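Local coordinates for protein telomerase reverse transcriptase (Candida tropicalis MYA-3404, PDB 6ZD1) that probably lengthens chromosome ends as the catalytic subunit of telomerase, a reverse transcriptase that copies a template within the enzyme's RNA component into telomeric DNA repeats, at residues A[305-319]-A[494-507]. Numbering follows the deposited sequence.
Sequences SVNSTNEVADRILTF and DNLLLRLVDDFIFI
The Phe319 ring carries Leu496 CB over one face, a CH-pi contact with CB 3.8 Å from the ring centroid, while Asp494 O lies at its edge near the ring plane and Ile507 CG2 approaches CE2 obliquely. With CG anti to the backbone N (chi1 -174°), the ring drops from helix 309-326 onto the start of strand 495-500. The Arg315 guanidinium has Leu498 CD2 over one face, displaced from the centre of that face, and Leu496 CD1 obliquely beside NH1 at 3.4 Å; bends at chi2 and chi3 fold the chain over these leucines, and NH2 hydrogen-bonds to Arg303 O. Arg499 meets Ser305 at its guanidinium edge: NE donates to OG at 3.2 Å, 8° out of plane, while NH2 forms a salt bridge with Asp474 of helix 469-484. Beside it, Val306 N donates to Arg499 O (2.9 Å), tying the chain before the helix to the outermost strand of the sheet. Between these ends Leu498 splits its methyls, CD1 against Val312 and Ile316 CG1, CD2 against Val306 CG2 (3.6 Å), and Leu500 CD2 abuts Val312 CG2 (3.7 Å). Helix segment 309-319 runs antiparallel to strand 495-500 (172°) across the hairpin of the polymerase palm, held by a mostly apolar interface, with direct hydrogen bonds confined to the Ser305-Val306 end, where the Asp474 salt bridge probably steadies the arginine.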
loop_
_atom_site.group_PDB
_atom_site.type_symbol
_atom_site.label_atom_id
_atom_site.label_comp_id
_atom_site.label_asym_id
_atom_site.label_seq_id
_atom_site.Cartn_x
_atom_site.Cartn_y
_atom_site.Cartn_z
ATOM N N SER A 305 19.077 -10.456 9.600
ATOM C CA SER A 305 18.001 -10.060 8.699
ATOM C C SER A 305 16.811 -9.577 9.521
ATOM O O SER A 305 16.196 -10.358 10.256
ATOM C CB SER A 305 17.607 -11.224 7.791
ATOM O OG SER A 305 18.679 -11.593 6.939
ATOM N N VAL A 306 16.483 -8.295 9.391
ATOM C CA VAL A 306 15.488 -7.631 10.227
ATOM C C VAL A 306 14.244 -7.347 9.394
ATOM O O VAL A 306 14.342 -6.994 8.213
ATOM C CB VAL A 306 16.072 -6.342 10.837
ATOM C CG1 VAL A 306 14.984 -5.355 11.167
ATOM C CG2 VAL A 306 16.875 -6.672 12.083
ATOM N N ASN A 307 13.074 -7.489 10.016
ATOM C CA ASN A 307 11.816 -7.460 9.284
ATOM C C ASN A 307 11.147 -6.090 9.239
ATOM O O ASN A 307 10.199 -5.917 8.468
ATOM C CB ASN A 307 10.843 -8.481 9.883
ATOM C CG ASN A 307 11.346 -9.908 9.753
ATOM O OD1 ASN A 307 12.061 -10.243 8.807
ATOM N ND2 ASN A 307 10.975 -10.755 10.705
ATOM N N SER A 308 11.604 -5.109 10.016
ATOM C CA SER A 308 10.914 -3.824 10.051
ATOM C C SER A 308 11.873 -2.733 10.513
ATOM O O SER A 308 12.973 -3.008 10.998
ATOM C CB SER A 308 9.681 -3.885 10.959
ATOM O OG SER A 308 10.045 -4.142 12.306
ATOM N N THR A 309 11.434 -1.480 10.355
ATOM C CA THR A 309 12.275 -0.343 10.726
ATOM C C THR A 309 12.445 -0.242 12.239
ATOM O O THR A 309 13.562 -0.048 12.735
ATOM C CB THR A 309 11.694 0.956 10.165
ATOM O OG1 THR A 309 12.003 1.053 8.769
ATOM C CG2 THR A 309 12.277 2.161 10.892
ATOM N N ASN A 310 11.347 -0.355 12.991
ATOM C CA ASN A 310 11.453 -0.290 14.444
ATOM C C ASN A 310 12.370 -1.379 14.981
ATOM O O ASN A 310 13.039 -1.177 16.002
ATOM C CB ASN A 310 10.074 -0.399 15.094
ATOM C CG ASN A 310 9.158 0.746 14.715
ATOM O OD1 ASN A 310 9.429 1.489 13.774
ATOM N ND2 ASN A 310 8.059 0.888 15.446
ATOM N N GLU A 311 12.425 -2.532 14.309
ATOM C CA GLU A 311 13.350 -3.569 14.746
ATOM C C GLU A 311 14.795 -3.155 14.500
ATOM O O GLU A 311 15.681 -3.507 15.289
ATOM C CB GLU A 311 13.042 -4.897 14.050
ATOM C CG GLU A 311 13.250 -6.111 14.952
ATOM C CD GLU A 311 13.362 -7.421 14.191
ATOM O OE1 GLU A 311 14.452 -8.032 14.226
ATOM O OE2 GLU A 311 12.366 -7.841 13.565
ATOM N N VAL A 312 15.047 -2.396 13.430
ATOM C CA VAL A 312 16.383 -1.846 13.205
ATOM C C VAL A 312 16.773 -0.935 14.362
ATOM O O VAL A 312 17.875 -1.036 14.913
ATOM C CB VAL A 312 16.436 -1.101 11.857
ATOM C CG1 VAL A 312 17.681 -0.231 11.767
ATOM C CG2 VAL A 312 16.384 -2.088 10.699
ATOM N N ALA A 313 15.851 -0.064 14.776
ATOM C CA ALA A 313 16.133 0.858 15.869
ATOM C C ALA A 313 16.372 0.113 17.175
ATOM O O ALA A 313 17.317 0.418 17.909
ATOM C CB ALA A 313 14.981 1.849 16.020
ATOM N N ASP A 314 15.529 -0.879 17.473
ATOM C CA ASP A 314 15.655 -1.616 18.724
ATOM C C ASP A 314 16.937 -2.434 18.764
ATOM O O ASP A 314 17.574 -2.545 19.818
ATOM C CB ASP A 314 14.435 -2.513 18.926
ATOM C CG ASP A 314 13.278 -1.779 19.570
ATOM O OD1 ASP A 314 13.198 -1.771 20.816
ATOM O OD2 ASP A 314 12.462 -1.192 18.830
ATOM N N ARG A 315 17.326 -3.031 17.635
ATOM C CA ARG A 315 18.566 -3.799 17.626
ATOM C C ARG A 315 19.781 -2.898 17.823
ATOM O O ARG A 315 20.781 -3.328 18.409
ATOM C CB ARG A 315 18.679 -4.597 16.324
ATOM C CG ARG A 315 17.614 -5.681 16.162
ATOM C CD ARG A 315 18.027 -7.019 16.766
ATOM N NE ARG A 315 18.733 -7.862 15.802
ATOM C CZ ARG A 315 20.035 -8.124 15.848
ATOM N NH1 ARG A 315 20.782 -7.616 16.821
ATOM N NH2 ARG A 315 20.591 -8.898 14.926
ATOM N N ILE A 316 19.703 -1.643 17.369
ATOM C CA ILE A 316 20.773 -0.681 17.615
ATOM C C ILE A 316 20.745 -0.192 19.059
ATOM O O ILE A 316 21.791 -0.068 19.707
ATOM C CB ILE A 316 20.677 0.485 16.614
ATOM C CG1 ILE A 316 20.902 -0.022 15.193
ATOM C CG2 ILE A 316 21.690 1.569 16.942
ATOM C CD1 ILE A 316 20.620 1.012 14.132
ATOM N N LEU A 317 19.551 0.103 19.582
ATOM C CA LEU A 317 19.430 0.526 20.974
ATOM C C LEU A 317 19.873 -0.574 21.931
ATOM O O LEU A 317 20.491 -0.295 22.965
ATOM C CB LEU A 317 17.994 0.949 21.273
ATOM C CG LEU A 317 17.523 2.229 20.583
ATOM C CD1 LEU A 317 16.119 2.582 21.036
ATOM C CD2 LEU A 317 18.481 3.377 20.859
ATOM N N THR A 318 19.541 -1.828 21.620
ATOM C CA THR A 318 20.063 -2.939 22.407
ATOM C C THR A 318 21.572 -3.068 22.232
ATOM O O THR A 318 22.296 -3.336 23.198
ATOM C CB THR A 318 19.349 -4.236 22.018
ATOM O OG1 THR A 318 17.943 -4.091 22.256
ATOM C CG2 THR A 318 19.873 -5.413 22.832
ATOM N N PHE A 319 22.064 -2.855 21.007
ATOM C CA PHE A 319 23.505 -2.842 20.775
ATOM C C PHE A 319 24.176 -1.745 21.591
ATOM O O PHE A 319 25.219 -1.971 22.216
ATOM C CB PHE A 319 23.779 -2.661 19.279
ATOM C CG PHE A 319 25.230 -2.764 18.895
ATOM C CD1 PHE A 319 25.892 -3.983 18.937
ATOM C CD2 PHE A 319 25.921 -1.646 18.449
ATOM C CE1 PHE A 319 27.224 -4.079 18.570
ATOM C CE2 PHE A 319 27.252 -1.733 18.080
ATOM C CZ PHE A 319 27.905 -2.952 18.139
ATOM N N ASP A 494 30.901 -6.963 19.581
ATOM C CA ASP A 494 31.687 -5.865 19.037
ATOM C C ASP A 494 31.181 -5.319 17.709
ATOM O O ASP A 494 31.626 -4.239 17.307
ATOM C CB ASP A 494 33.152 -6.297 18.854
ATOM C CG ASP A 494 33.939 -6.252 20.151
ATOM O OD1 ASP A 494 34.391 -5.154 20.539
ATOM O OD2 ASP A 494 34.090 -7.315 20.792
ATOM N N ASN A 495 30.293 -6.025 17.012
ATOM C CA ASN A 495 29.819 -5.564 15.717
ATOM C C ASN A 495 28.389 -6.034 15.495
ATOM O O ASN A 495 27.953 -7.040 16.062
ATOM C CB ASN A 495 30.729 -6.043 14.583
ATOM C CG ASN A 495 31.209 -7.457 14.787
ATOM O OD1 ASN A 495 32.344 -7.683 15.200
ATOM N ND2 ASN A 495 30.342 -8.421 14.504
ATOM N N LEU A 496 27.663 -5.284 14.666
ATOM C CA LEU A 496 26.243 -5.509 14.438
ATOM C C LEU A 496 25.909 -5.246 12.977
ATOM O O LEU A 496 26.204 -4.167 12.458
ATOM C CB LEU A 496 25.399 -4.602 15.337
ATOM C CG LEU A 496 23.912 -4.532 14.993
ATOM C CD1 LEU A 496 23.236 -5.844 15.343
ATOM C CD2 LEU A 496 23.240 -3.359 15.696
ATOM N N LEU A 497 25.300 -6.231 12.319
ATOM C CA LEU A 497 24.823 -6.106 10.948
ATOM C C LEU A 497 23.311 -6.271 10.916
ATOM O O LEU A 497 22.764 -7.186 11.541
ATOM C CB LEU A 497 25.480 -7.146 10.031
ATOM C CG LEU A 497 25.081 -7.128 8.551
ATOM C CD1 LEU A 497 25.582 -5.861 7.871
ATOM C CD2 LEU A 497 25.591 -8.370 7.829
ATOM N N LEU A 498 22.641 -5.393 10.171
ATOM C CA LEU A 498 21.190 -5.379 10.058
ATOM C C LEU A 498 20.802 -5.249 8.591
ATOM O O LEU A 498 21.494 -4.579 7.814
ATOM C CB LEU A 498 20.569 -4.234 10.858
ATOM C CG LEU A 498 20.769 -4.242 12.370
ATOM C CD1 LEU A 498 20.107 -3.016 12.962
ATOM C CD2 LEU A 498 20.194 -5.510 12.970
ATOM N N ARG A 499 19.706 -5.913 8.215
ATOM C CA ARG A 499 19.210 -5.899 6.848
ATOM C C ARG A 499 17.739 -5.513 6.848
ATOM O O ARG A 499 16.942 -6.073 7.604
ATOM C CB ARG A 499 19.423 -7.252 6.156
ATOM C CG ARG A 499 19.068 -7.236 4.677
ATOM C CD ARG A 499 19.298 -8.587 4.016
ATOM N NE ARG A 499 18.367 -9.597 4.505
ATOM C CZ ARG A 499 17.109 -9.710 4.094
ATOM N NH1 ARG A 499 16.628 -8.866 3.189
ATOM N NH2 ARG A 499 16.332 -10.661 4.593
ATOM N N LEU A 500 17.403 -4.571 5.961
ATOM C CA LEU A 500 16.015 -4.076 5.768
ATOM C C LEU A 500 15.720 -4.065 4.264
ATOM O O LEU A 500 16.134 -3.098 3.592
ATOM C CB LEU A 500 15.898 -2.670 6.365
ATOM C CG LEU A 500 14.472 -2.160 6.569
ATOM C CD1 LEU A 500 13.504 -3.318 6.753
ATOM C CD2 LEU A 500 14.400 -1.212 7.756
ATOM N N VAL A 501 15.058 -5.118 3.770
ATOM C CA VAL A 501 14.704 -5.268 2.324
ATOM C C VAL A 501 15.984 -5.213 1.479
ATOM O O VAL A 501 16.589 -6.280 1.256
ATOM C CB VAL A 501 13.666 -4.224 1.867
ATOM C CG1 VAL A 501 13.183 -4.494 0.451
ATOM C CG2 VAL A 501 12.492 -4.138 2.828
ATOM N N ASP A 502 16.374 -4.014 1.031
ATOM C CA ASP A 502 17.563 -3.841 0.207
ATOM C C ASP A 502 18.613 -2.941 0.848
ATOM O O ASP A 502 19.697 -2.775 0.276
ATOM C CB ASP A 502 17.194 -3.316 -1.196
ATOM C CG ASP A 502 16.276 -2.096 -1.169
ATOM O OD1 ASP A 502 15.706 -1.772 -0.110
ATOM O OD2 ASP A 502 16.123 -1.462 -2.238
ATOM N N ASP A 503 18.346 -2.391 2.030
ATOM C CA ASP A 503 19.273 -1.494 2.713
ATOM C C ASP A 503 20.011 -2.217 3.836
ATOM O O ASP A 503 19.418 -2.984 4.601
ATOM C CB ASP A 503 18.531 -0.280 3.273
ATOM C CG ASP A 503 17.783 0.490 2.202
ATOM O OD1 ASP A 503 18.434 1.044 1.292
ATOM O OD2 ASP A 503 16.537 0.527 2.265
ATOM N N PHE A 504 21.306 -1.941 3.952
ATOM C CA PHE A 504 22.164 -2.575 4.940
ATOM C C PHE A 504 22.813 -1.512 5.812
ATOM O O PHE A 504 23.099 -0.402 5.352
ATOM C CB PHE A 504 23.259 -3.420 4.280
ATOM C CG PHE A 504 22.745 -4.605 3.514
ATOM C CD1 PHE A 504 22.872 -5.884 4.030
ATOM C CD2 PHE A 504 22.151 -4.442 2.271
ATOM C CE1 PHE A 504 22.409 -6.982 3.323
ATOM C CE2 PHE A 504 21.682 -5.533 1.562
ATOM C CZ PHE A 504 21.812 -6.805 2.089
ATOM N N ILE A 505 23.041 -1.861 7.078
ATOM C CA ILE A 505 23.824 -1.032 7.985
ATOM C C ILE A 505 24.695 -1.955 8.820
ATOM O O ILE A 505 24.281 -3.061 9.184
ATOM C CB ILE A 505 22.939 -0.135 8.875
ATOM C CG1 ILE A 505 23.803 0.895 9.609
ATOM C CG2 ILE A 505 22.140 -0.966 9.870
ATOM C CD1 ILE A 505 23.017 1.977 10.294
ATOM N N PHE A 506 25.918 -1.512 9.099
ATOM C CA PHE A 506 26.858 -2.298 9.886
ATOM C C PHE A 506 27.603 -1.366 10.824
ATOM O O PHE A 506 28.279 -0.439 10.371
ATOM C CB PHE A 506 27.837 -3.051 8.984
ATOM C CG PHE A 506 28.944 -3.722 9.736
ATOM C CD1 PHE A 506 28.691 -4.853 10.495
ATOM C CD2 PHE A 506 30.234 -3.220 9.693
ATOM C CE1 PHE A 506 29.707 -5.476 11.195
ATOM C CE2 PHE A 506 31.257 -3.839 10.390
ATOM C CZ PHE A 506 30.993 -4.968 11.143
ATOM N N ILE A 507 27.486 -1.618 12.123
ATOM C CA ILE A 507 28.113 -0.806 13.157
ATOM C C ILE A 507 29.109 -1.683 13.898
ATOM O O ILE A 507 28.798 -2.829 14.241
ATOM C CB ILE A 507 27.072 -0.218 14.124
ATOM C CG1 ILE A 507 25.996 0.543 13.346
ATOM C CG2 ILE A 507 27.741 0.703 15.135
ATOM C CD1 ILE A 507 24.840 1.005 14.201
#